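Local coordinates for protein cellulase (Clostridium cellulovorans, PDB 6UI3) that probably hydrolyses internal beta-1,4 links of cellulose and related plant polysaccharides, through the glycoside hydrolase family 5 domain, one piece of a longer modular protein, at residues N72-A76 and N77-D81; V88-V91 and V92-L96; K277-L280 and Q281-N285. One frame throughout, in Å; residues are numbered along the deposited sequence.

Interaction 1. Residues N72-A76 and N77-D81; sequences NYIDA and NYTID
Tyr-73 and Ile-80 pair across a hairpin-like loop that leads from strand 62-65 of the TIM barrel to helix 82-96; a single beta bridge, CA to CA 4.7 Å, marks the pairing. Two backbone hydrogen bonds flank it: Asp-81 N to Asn-72 O, nearly straight at 165°, and Ile-74 N to Thr-79 O.

Polar side-chain bonds organise the turn itself. Asp-75 CG lies between the backbone N and the carbonyl carbon (chi1 62°), which turns the carboxylate in over the bend. There OD1 accepts from Asn-77 N at 3.0 Å and from Thr-79 N at 3.1 Å, Asn-77 N well above the carboxylate plane and Thr-79 N on the syn side, tilted out toward the opposite face. The other oxygen, OD2, takes the hydroxyl OG1 of Thr-79 at 2.6 Å, so three bonds hold the group.

Aromatic contact occupies another flank. CA of Tyr-78 sits over the centre of the Tyr-73 ring, a CH-pi contact of 3.7 Å to the centroid, while the Tyr-78 ring turns its edge toward the same ring in an offset edge-to-face pair with planes at 67°. The Tyr-73 hydroxyl is hydrogen-bonded to Glu-126 OE2 of helix 120-137.

Asp-81 OD1 caps Ala-83 N at the start of helix 82-96, and one water donates to Asn-72 OD1 at 2.8 Å and to Asp-81 OD2 at 2.7 Å.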
loop_
_atom_site.group_PDB
_atom_site.type_symbol
_atom_site.label_atom_id
_atom_site.label_comp_id
_atom_site.label_asym_id
_atom_site.label_seq_id
_atom_site.Cartn_x
_atom_site.Cartn_y
_atom_site.Cartn_z
ATOM N N ASN A 72 -7.495 11.233 -15.500
ATOM C CA ASN A 72 -6.925 10.830 -16.781
ATOM C C ASN A 72 -7.859 9.949 -17.593
ATOM O O ASN A 72 -7.410 9.127 -18.410
ATOM C CB ASN A 72 -5.563 10.185 -16.580
ATOM C CG ASN A 72 -4.520 11.202 -16.319
ATOM O OD1 ASN A 72 -3.967 11.781 -17.251
ATOM N ND2 ASN A 72 -4.267 11.486 -15.049
ATOM N N TYR A 73 -9.157 10.136 -17.435
ATOM C CA TYR A 73 -10.127 9.485 -18.308
ATOM C C TYR A 73 -10.325 10.338 -19.557
ATOM O O TYR A 73 -10.509 11.554 -19.473
ATOM C CB TYR A 73 -11.463 9.318 -17.595
ATOM C CG TYR A 73 -11.474 8.422 -16.357
ATOM C CD1 TYR A 73 -10.578 7.374 -16.181
ATOM C CD2 TYR A 73 -12.435 8.620 -15.376
ATOM C CE1 TYR A 73 -10.649 6.556 -15.052
ATOM C CE2 TYR A 73 -12.497 7.819 -14.255
ATOM C CZ TYR A 73 -11.605 6.784 -14.099
ATOM O OH TYR A 73 -11.633 5.952 -13.000
ATOM N N ILE A 74 -10.336 9.686 -20.720
ATOM C CA ILE A 74 -10.399 10.400 -22.000
ATOM C C ILE A 74 -11.794 10.435 -22.602
ATOM O O ILE A 74 -11.980 11.021 -23.675
ATOM C CB ILE A 74 -9.379 9.821 -23.001
ATOM C CG1 ILE A 74 -9.770 8.404 -23.437
ATOM C CG2 ILE A 74 -8.005 9.882 -22.393
ATOM C CD1 ILE A 74 -8.811 7.792 -24.436
ATOM N N ASP A 75 -12.766 9.794 -21.972
ATOM C CA ASP A 75 -14.133 9.747 -22.457
ATOM C C ASP A 75 -15.028 9.672 -21.231
ATOM O O ASP A 75 -14.578 9.909 -20.103
ATOM C CB ASP A 75 -14.294 8.592 -23.459
ATOM C CG ASP A 75 -14.029 7.223 -22.840
ATOM O OD1 ASP A 75 -14.002 7.101 -21.591
ATOM O OD2 ASP A 75 -13.831 6.257 -23.620
ATOM N N ALA A 76 -16.283 9.317 -21.437
ATOM C CA ALA A 76 -17.244 9.264 -20.349
ATOM C C ALA A 76 -17.397 7.869 -19.764
ATOM O O ALA A 76 -18.275 7.661 -18.915
ATOM C CB ALA A 76 -18.597 9.785 -20.833
ATOM N N ASN A 77 -16.587 6.901 -20.183
ATOM C CA ASN A 77 -16.718 5.540 -19.679
ATOM C C ASN A 77 -15.419 5.019 -19.076
ATOM O O ASN A 77 -15.095 3.836 -19.178
ATOM C CB ASN A 77 -17.251 4.569 -20.728
ATOM C CG ASN A 77 -17.894 3.344 -20.103
ATOM O OD1 ASN A 77 -18.629 3.458 -19.121
ATOM N ND2 ASN A 77 -17.604 2.173 -20.648
ATOM N N TYR A 78 -14.669 5.903 -18.426
ATOM C CA TYR A 78 -13.520 5.541 -17.614
ATOM C C TYR A 78 -12.349 5.004 -18.434
ATOM O O TYR A 78 -11.507 4.293 -17.895
ATOM C CB TYR A 78 -13.877 4.557 -16.492
ATOM C CG TYR A 78 -15.189 4.837 -15.796
ATOM C CD1 TYR A 78 -15.415 6.026 -15.107
ATOM C CD2 TYR A 78 -16.180 3.885 -15.780
ATOM C CE1 TYR A 78 -16.617 6.251 -14.438
ATOM C CE2 TYR A 78 -17.388 4.107 -15.125
ATOM C CZ TYR A 78 -17.590 5.287 -14.458
ATOM O OH TYR A 78 -18.784 5.493 -13.793
ATOM N N THR A 79 -12.252 5.347 -19.716
ATOM C CA THR A 79 -11.100 4.918 -20.507
ATOM C C THR A 79 -9.874 5.714 -20.085
ATOM O O THR A 79 -9.882 6.943 -20.133
ATOM C CB THR A 79 -11.366 5.118 -21.994
ATOM O OG1 THR A 79 -12.515 4.372 -22.392
ATOM C CG2 THR A 79 -10.157 4.668 -22.827
ATOM N N ILE A 80 -8.810 5.022 -19.706
ATOM C CA ILE A 80 -7.597 5.664 -19.219
ATOM C C ILE A 80 -6.731 6.109 -20.393
ATOM O O ILE A 80 -6.488 5.347 -21.333
ATOM C CB ILE A 80 -6.839 4.700 -18.289
ATOM C CG1 ILE A 80 -7.692 4.378 -17.049
ATOM C CG2 ILE A 80 -5.478 5.269 -17.910
ATOM C CD1 ILE A 80 -7.288 3.103 -16.317
ATOM N N ASP A 81 -6.241 7.324 -20.323
ATOM C CA ASP A 81 -5.316 7.840 -21.329
ATOM C C ASP A 81 -4.111 6.926 -21.463
ATOM O O ASP A 81 -3.400 6.713 -20.471
ATOM C CB ASP A 81 -4.864 9.223 -20.855
ATOM C CG ASP A 81 -4.025 9.965 -21.874
ATOM O OD1 ASP A 81 -3.495 9.343 -22.810
ATOM O OD2 ASP A 81 -3.872 11.193 -21.705
HETATM O O HOH W 1 -5.038 12.507 -19.678
HETATM O O HOH W 2 -15.015 8.613 -17.694
HETATM O O HOH W 3 -20.441 5.486 -18.209
#

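Interaction 2. Residues V88-V91 and V92-L96; sequences VETV and VNYAL
Helix 82-96 of the beta-alpha-beta unit contains this contact, in which Val-88 through Thr-90 meet the residues four places on through successive i to i+4 backbone hydrogen bonds. Val-92 N to Val-88 O is the straightest, 2.9 Å at 171°. Asn-93 N meets Glu-89 O less straight, and the bond from Tyr-94 N to Thr-90 O bends to 135°; the same N-H also makes a weak i to i+3 bond to Val-91 O.

The Tyr-94 ring folds back along the helix because its CG stands anti to the carbonyl carbon (chi1 -64°). One face thereby covers the preceding turn: Thr-90 O lies 3.4 Å above the ring plane, offset toward the rim, and Val-91 CA makes a CH-pi contact 4.2 Å from the centroid. The methyl CG2 of Thr-90 reaches the phenol end, 3.6 Å from Tyr-94 OH, which is hydrogen-bonded to Arg-87.

In the TIM barrel this helix packs outside the strands. Val-92 touches Ile-65, Ala-102 and Val-104 of strands 62-65 and 101-105, and its CG2 comes 4.4 Å from Val-88 CG1. Glu-89 and Asn-93 run side by side, pointing the same way, with CG of Glu-89 3.7 Å from ND2 of Asn-93. Glu-89 OE2 and Asn-93 ND2 both bond to the Tyr-141 hydroxyl, while Asn-93 OD1 bonds to that of Tyr-5 and Glu-89 OE1 to His-137.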
loop_
_atom_site.group_PDB
_atom_site.type_symbol
_atom_site.label_atom_id
_atom_site.label_comp_id
_atom_site.label_asym_id
_atom_site.label_seq_id
_atom_site.Cartn_x
_atom_site.Cartn_y
_atom_site.Cartn_z
ATOM N N VAL A 88 2.627 5.214 -15.547
ATOM C CA VAL A 88 2.555 4.253 -14.451
ATOM C C VAL A 88 3.461 3.063 -14.749
ATOM O O VAL A 88 4.223 2.612 -13.889
ATOM C CB VAL A 88 1.094 3.829 -14.194
ATOM C CG1 VAL A 88 1.050 2.727 -13.166
ATOM C CG2 VAL A 88 0.246 5.021 -13.753
ATOM N N GLU A 89 3.397 2.552 -15.985
ATOM C CA GLU A 89 4.245 1.433 -16.385
ATOM C C GLU A 89 5.733 1.775 -16.282
ATOM O O GLU A 89 6.535 0.943 -15.849
ATOM C CB GLU A 89 3.870 1.027 -17.808
ATOM C CG GLU A 89 4.708 -0.101 -18.373
ATOM C CD GLU A 89 4.241 -0.567 -19.741
ATOM O OE1 GLU A 89 3.636 0.240 -20.473
ATOM O OE2 GLU A 89 4.488 -1.746 -20.083
ATOM N N THR A 90 6.120 2.989 -16.682
ATOM C CA THR A 90 7.518 3.403 -16.570
ATOM C C THR A 90 7.984 3.363 -15.121
ATOM O O THR A 90 9.088 2.883 -14.826
ATOM C CB THR A 90 7.688 4.800 -17.177
ATOM O OG1 THR A 90 7.343 4.757 -18.570
ATOM C CG2 THR A 90 9.109 5.309 -17.019
ATOM N N VAL A 91 7.152 3.860 -14.202
ATOM C CA VAL A 91 7.510 3.852 -12.782
ATOM C C VAL A 91 7.542 2.430 -12.226
ATOM O O VAL A 91 8.459 2.077 -11.475
ATOM C CB VAL A 91 6.575 4.790 -11.999
ATOM C CG1 VAL A 91 6.859 4.704 -10.510
ATOM C CG2 VAL A 91 6.714 6.223 -12.485
ATOM N N VAL A 92 6.574 1.585 -12.600
ATOM C CA VAL A 92 6.631 0.167 -12.238
ATOM C C VAL A 92 7.989 -0.403 -12.620
ATOM O O VAL A 92 8.627 -1.126 -11.844
ATOM C CB VAL A 92 5.485 -0.616 -12.904
ATOM C CG1 VAL A 92 5.722 -2.124 -12.861
ATOM C CG2 VAL A 92 4.160 -0.282 -12.222
ATOM N N ASN A 93 8.443 -0.085 -13.834
ATOM C CA ASN A 93 9.697 -0.640 -14.324
ATOM C C ASN A 93 10.927 -0.070 -13.637
ATOM O O ASN A 93 11.969 -0.727 -13.665
ATOM C CB ASN A 93 9.733 -0.535 -15.840
ATOM C CG ASN A 93 8.951 -1.650 -16.493
ATOM O OD1 ASN A 93 9.195 -2.819 -16.216
ATOM N ND2 ASN A 93 8.022 -1.309 -17.352
ATOM N N TYR A 94 10.851 1.105 -13.009
ATOM C CA TYR A 94 11.968 1.533 -12.172
ATOM C C TYR A 94 12.200 0.526 -11.049
ATOM O O TYR A 94 13.344 0.264 -10.656
ATOM C CB TYR A 94 11.707 2.904 -11.549
ATOM C CG TYR A 94 11.572 4.091 -12.485
ATOM C CD1 TYR A 94 12.102 4.085 -13.767
ATOM C CD2 TYR A 94 10.915 5.244 -12.057
ATOM C CE1 TYR A 94 11.966 5.200 -14.606
ATOM C CE2 TYR A 94 10.772 6.350 -12.880
ATOM C CZ TYR A 94 11.292 6.320 -14.148
ATOM O OH TYR A 94 11.157 7.420 -14.979
ATOM N N ALA A 95 11.110 -0.030 -10.505
ATOM C CA ALA A 95 11.206 -1.043 -9.461
ATOM C C ALA A 95 11.588 -2.395 -10.042
ATOM O O ALA A 95 12.516 -3.046 -9.559
ATOM C CB ALA A 95 9.874 -1.162 -8.720
ATOM N N LEU A 96 10.895 -2.826 -11.091
ATOM C CA LEU A 96 11.142 -4.164 -11.601
ATOM C C LEU A 96 12.550 -4.300 -12.180
ATOM O O LEU A 96 13.139 -5.384 -12.106
ATOM C CB LEU A 96 10.106 -4.548 -12.656
ATOM C CG LEU A 96 8.648 -4.633 -12.212
ATOM C CD1 LEU A 96 7.748 -5.044 -13.366
ATOM C CD2 LEU A 96 8.482 -5.585 -11.028
#

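Interaction 3. Residues K277-L280 and Q281-N285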
loop_
_atom_site.group_PDB
_atom_site.type_symbol
_atom_site.label_atom_id
_atom_site.label_comp_id
_atom_site.label_asym_id
_atom_site.label_seq_id
_atom_site.Cartn_x
_atom_site.Cartn_y
_atom_site.Cartn_z
ATOM N N LYS A 277 8.471 14.254 15.148
ATOM C CA LYS A 277 8.183 15.247 16.175
ATOM C C LYS A 277 9.482 15.636 16.877
ATOM O O LYS A 277 9.502 15.891 18.082
ATOM C CB LYS A 277 7.130 14.726 17.150
ATOM C CG LYS A 277 5.805 14.369 16.482
ATOM C CD LYS A 277 4.765 13.902 17.467
ATOM C CE LYS A 277 3.534 13.378 16.782
ATOM N NZ LYS A 277 2.457 13.056 17.765
ATOM N N ASP A 278 10.585 15.644 16.122
ATOM C CA ASP A 278 11.915 15.936 16.664
ATOM C C ASP A 278 12.269 14.963 17.779
ATOM O O ASP A 278 12.852 15.327 18.802
ATOM C CB ASP A 278 12.027 17.405 17.066
ATOM C CG ASP A 278 11.663 18.327 15.909
ATOM O OD1 ASP A 278 10.730 19.143 16.057
ATOM O OD2 ASP A 278 12.271 18.184 14.825
ATOM N N ASN A 279 11.934 13.701 17.548
ATOM C CA ASN A 279 12.004 12.618 18.517
ATOM C C ASN A 279 12.671 11.403 17.911
ATOM O O ASN A 279 12.146 10.286 17.959
ATOM C CB ASN A 279 10.601 12.278 19.031
ATOM C CG ASN A 279 9.622 11.875 17.922
ATOM O OD1 ASN A 279 9.792 12.209 16.745
ATOM N ND2 ASN A 279 8.567 11.168 18.317
ATOM N N LEU A 280 13.871 11.603 17.348
ATOM C CA LEU A 280 14.526 10.561 16.565
ATOM C C LEU A 280 14.636 9.242 17.320
ATOM O O LEU A 280 14.356 8.183 16.760
ATOM C CB LEU A 280 15.910 11.023 16.104
ATOM C CG LEU A 280 16.678 9.979 15.283
ATOM C CD1 LEU A 280 15.996 9.665 13.976
ATOM C CD2 LEU A 280 18.111 10.461 15.047
ATOM N N GLN A 281 15.088 9.263 18.576
ATOM C CA GLN A 281 15.287 7.993 19.274
ATOM C C GLN A 281 13.970 7.256 19.472
ATOM O O GLN A 281 13.919 6.027 19.363
ATOM C CB GLN A 281 16.012 8.209 20.603
ATOM C CG GLN A 281 17.433 8.758 20.438
ATOM C CD GLN A 281 18.304 7.906 19.534
ATOM O OE1 GLN A 281 18.361 6.692 19.684
ATOM N NE2 GLN A 281 18.993 8.549 18.589
ATOM N N ASP A 282 12.895 7.983 19.771
ATOM C CA ASP A 282 11.583 7.350 19.846
ATOM C C ASP A 282 11.171 6.749 18.514
ATOM O O ASP A 282 10.555 5.676 18.479
ATOM C CB ASP A 282 10.552 8.366 20.319
ATOM C CG ASP A 282 10.776 8.779 21.748
ATOM O OD1 ASP A 282 10.554 7.926 22.636
ATOM O OD2 ASP A 282 11.195 9.945 21.963
ATOM N N ARG A 283 11.473 7.434 17.408
ATOM C CA ARG A 283 11.114 6.903 16.097
ATOM C C ARG A 283 11.918 5.647 15.772
ATOM O O ARG A 283 11.393 4.709 15.153
ATOM C CB ARG A 283 11.302 7.980 15.023
ATOM C CG ARG A 283 10.401 9.193 15.224
ATOM C CD ARG A 283 9.989 9.821 13.900
ATOM N NE ARG A 283 11.090 10.463 13.196
ATOM C CZ ARG A 283 11.083 10.752 11.900
ATOM N NH1 ARG A 283 10.049 10.425 11.141
ATOM N NH2 ARG A 283 12.127 11.359 11.360
ATOM N N ILE A 284 13.192 5.606 16.174
ATOM C CA ILE A 284 14.018 4.410 15.983
ATOM C C ILE A 284 13.427 3.241 16.756
ATOM O O ILE A 284 13.227 2.144 16.217
ATOM C CB ILE A 284 15.472 4.682 16.422
ATOM C CG1 ILE A 284 16.137 5.700 15.488
ATOM C CG2 ILE A 284 16.276 3.387 16.456
ATOM C CD1 ILE A 284 17.453 6.257 16.027
ATOM N N ASN A 285 13.131 3.472 18.037
ATOM C CA ASN A 285 12.604 2.405 18.881
ATOM C C ASN A 285 11.255 1.923 18.380
ATOM O O ASN A 285 10.992 0.717 18.324
ATOM C CB ASN A 285 12.454 2.888 20.326
ATOM C CG ASN A 285 13.767 3.259 20.974
ATOM O OD1 ASN A 285 14.846 2.864 20.519
ATOM N ND2 ASN A 285 13.675 4.006 22.065
#
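Asn-279 and Arg-283 form the close-packed side of this helix start. Arg-283 N bonds to Asn-279 O at 3.0 Å, with an N-H...O angle of 156°, and the aliphatic part of the arginine crosses the asparagine at about a right angle, Arg-283 CG lying 3.4 Å from Asn-279 OD1 with CD behind it. With its own CG between the backbone N and carbonyl carbon (chi1 58°), Asn-279 turns OD1 back to Lys-277 N, which donates at 2.9 Å from above the carbonyl plane. Asn-279 ND2 bonds to Thr-239 O, and Arg-283 NH1 to Ile-274 O.

A second flank is covered by helix 329-339. Ile-284 N bonds to Leu-280 O at 2.9 Å, as regular as the bond before it, and Leu-280 CG meets Ile-284 CD1 at 3.9 Å, beside Glu-330. The solvent side is looser: exposed Gln-281, bent at chi2, brings NE2 only to 4.1 Å from Leu-280 CD2.

Asn-279 is the N-cap residue of helix 280-296, although its side chain makes no capping bond: this is the loop-to-helix passage that follows strand 267-272 in a TIM barrel.

In the fold
The three contacts follow one another along the chain without touching. Interactions 1 and 2 belong to the same beta-alpha-beta unit: residues 72-81 lead into helix 82-96, and residues 88-96 occupy its second half, with nearest atoms about 7 Å apart. Interaction 3 begins a different barrel helix, on the opposite side of the chain centre from interaction 1, their centres about 44 Å apart. Chemistry follows place. The surface turn of interaction 1 relies on a carboxylate, waters and an aromatic pair; partly buried interaction 2 sets valines against the strands and polar groups on other flanks; interaction 3, also partly buried, sets a buried asparagine amide against the aliphatic part of an arginine, with an apolar pair beside helix 329-339.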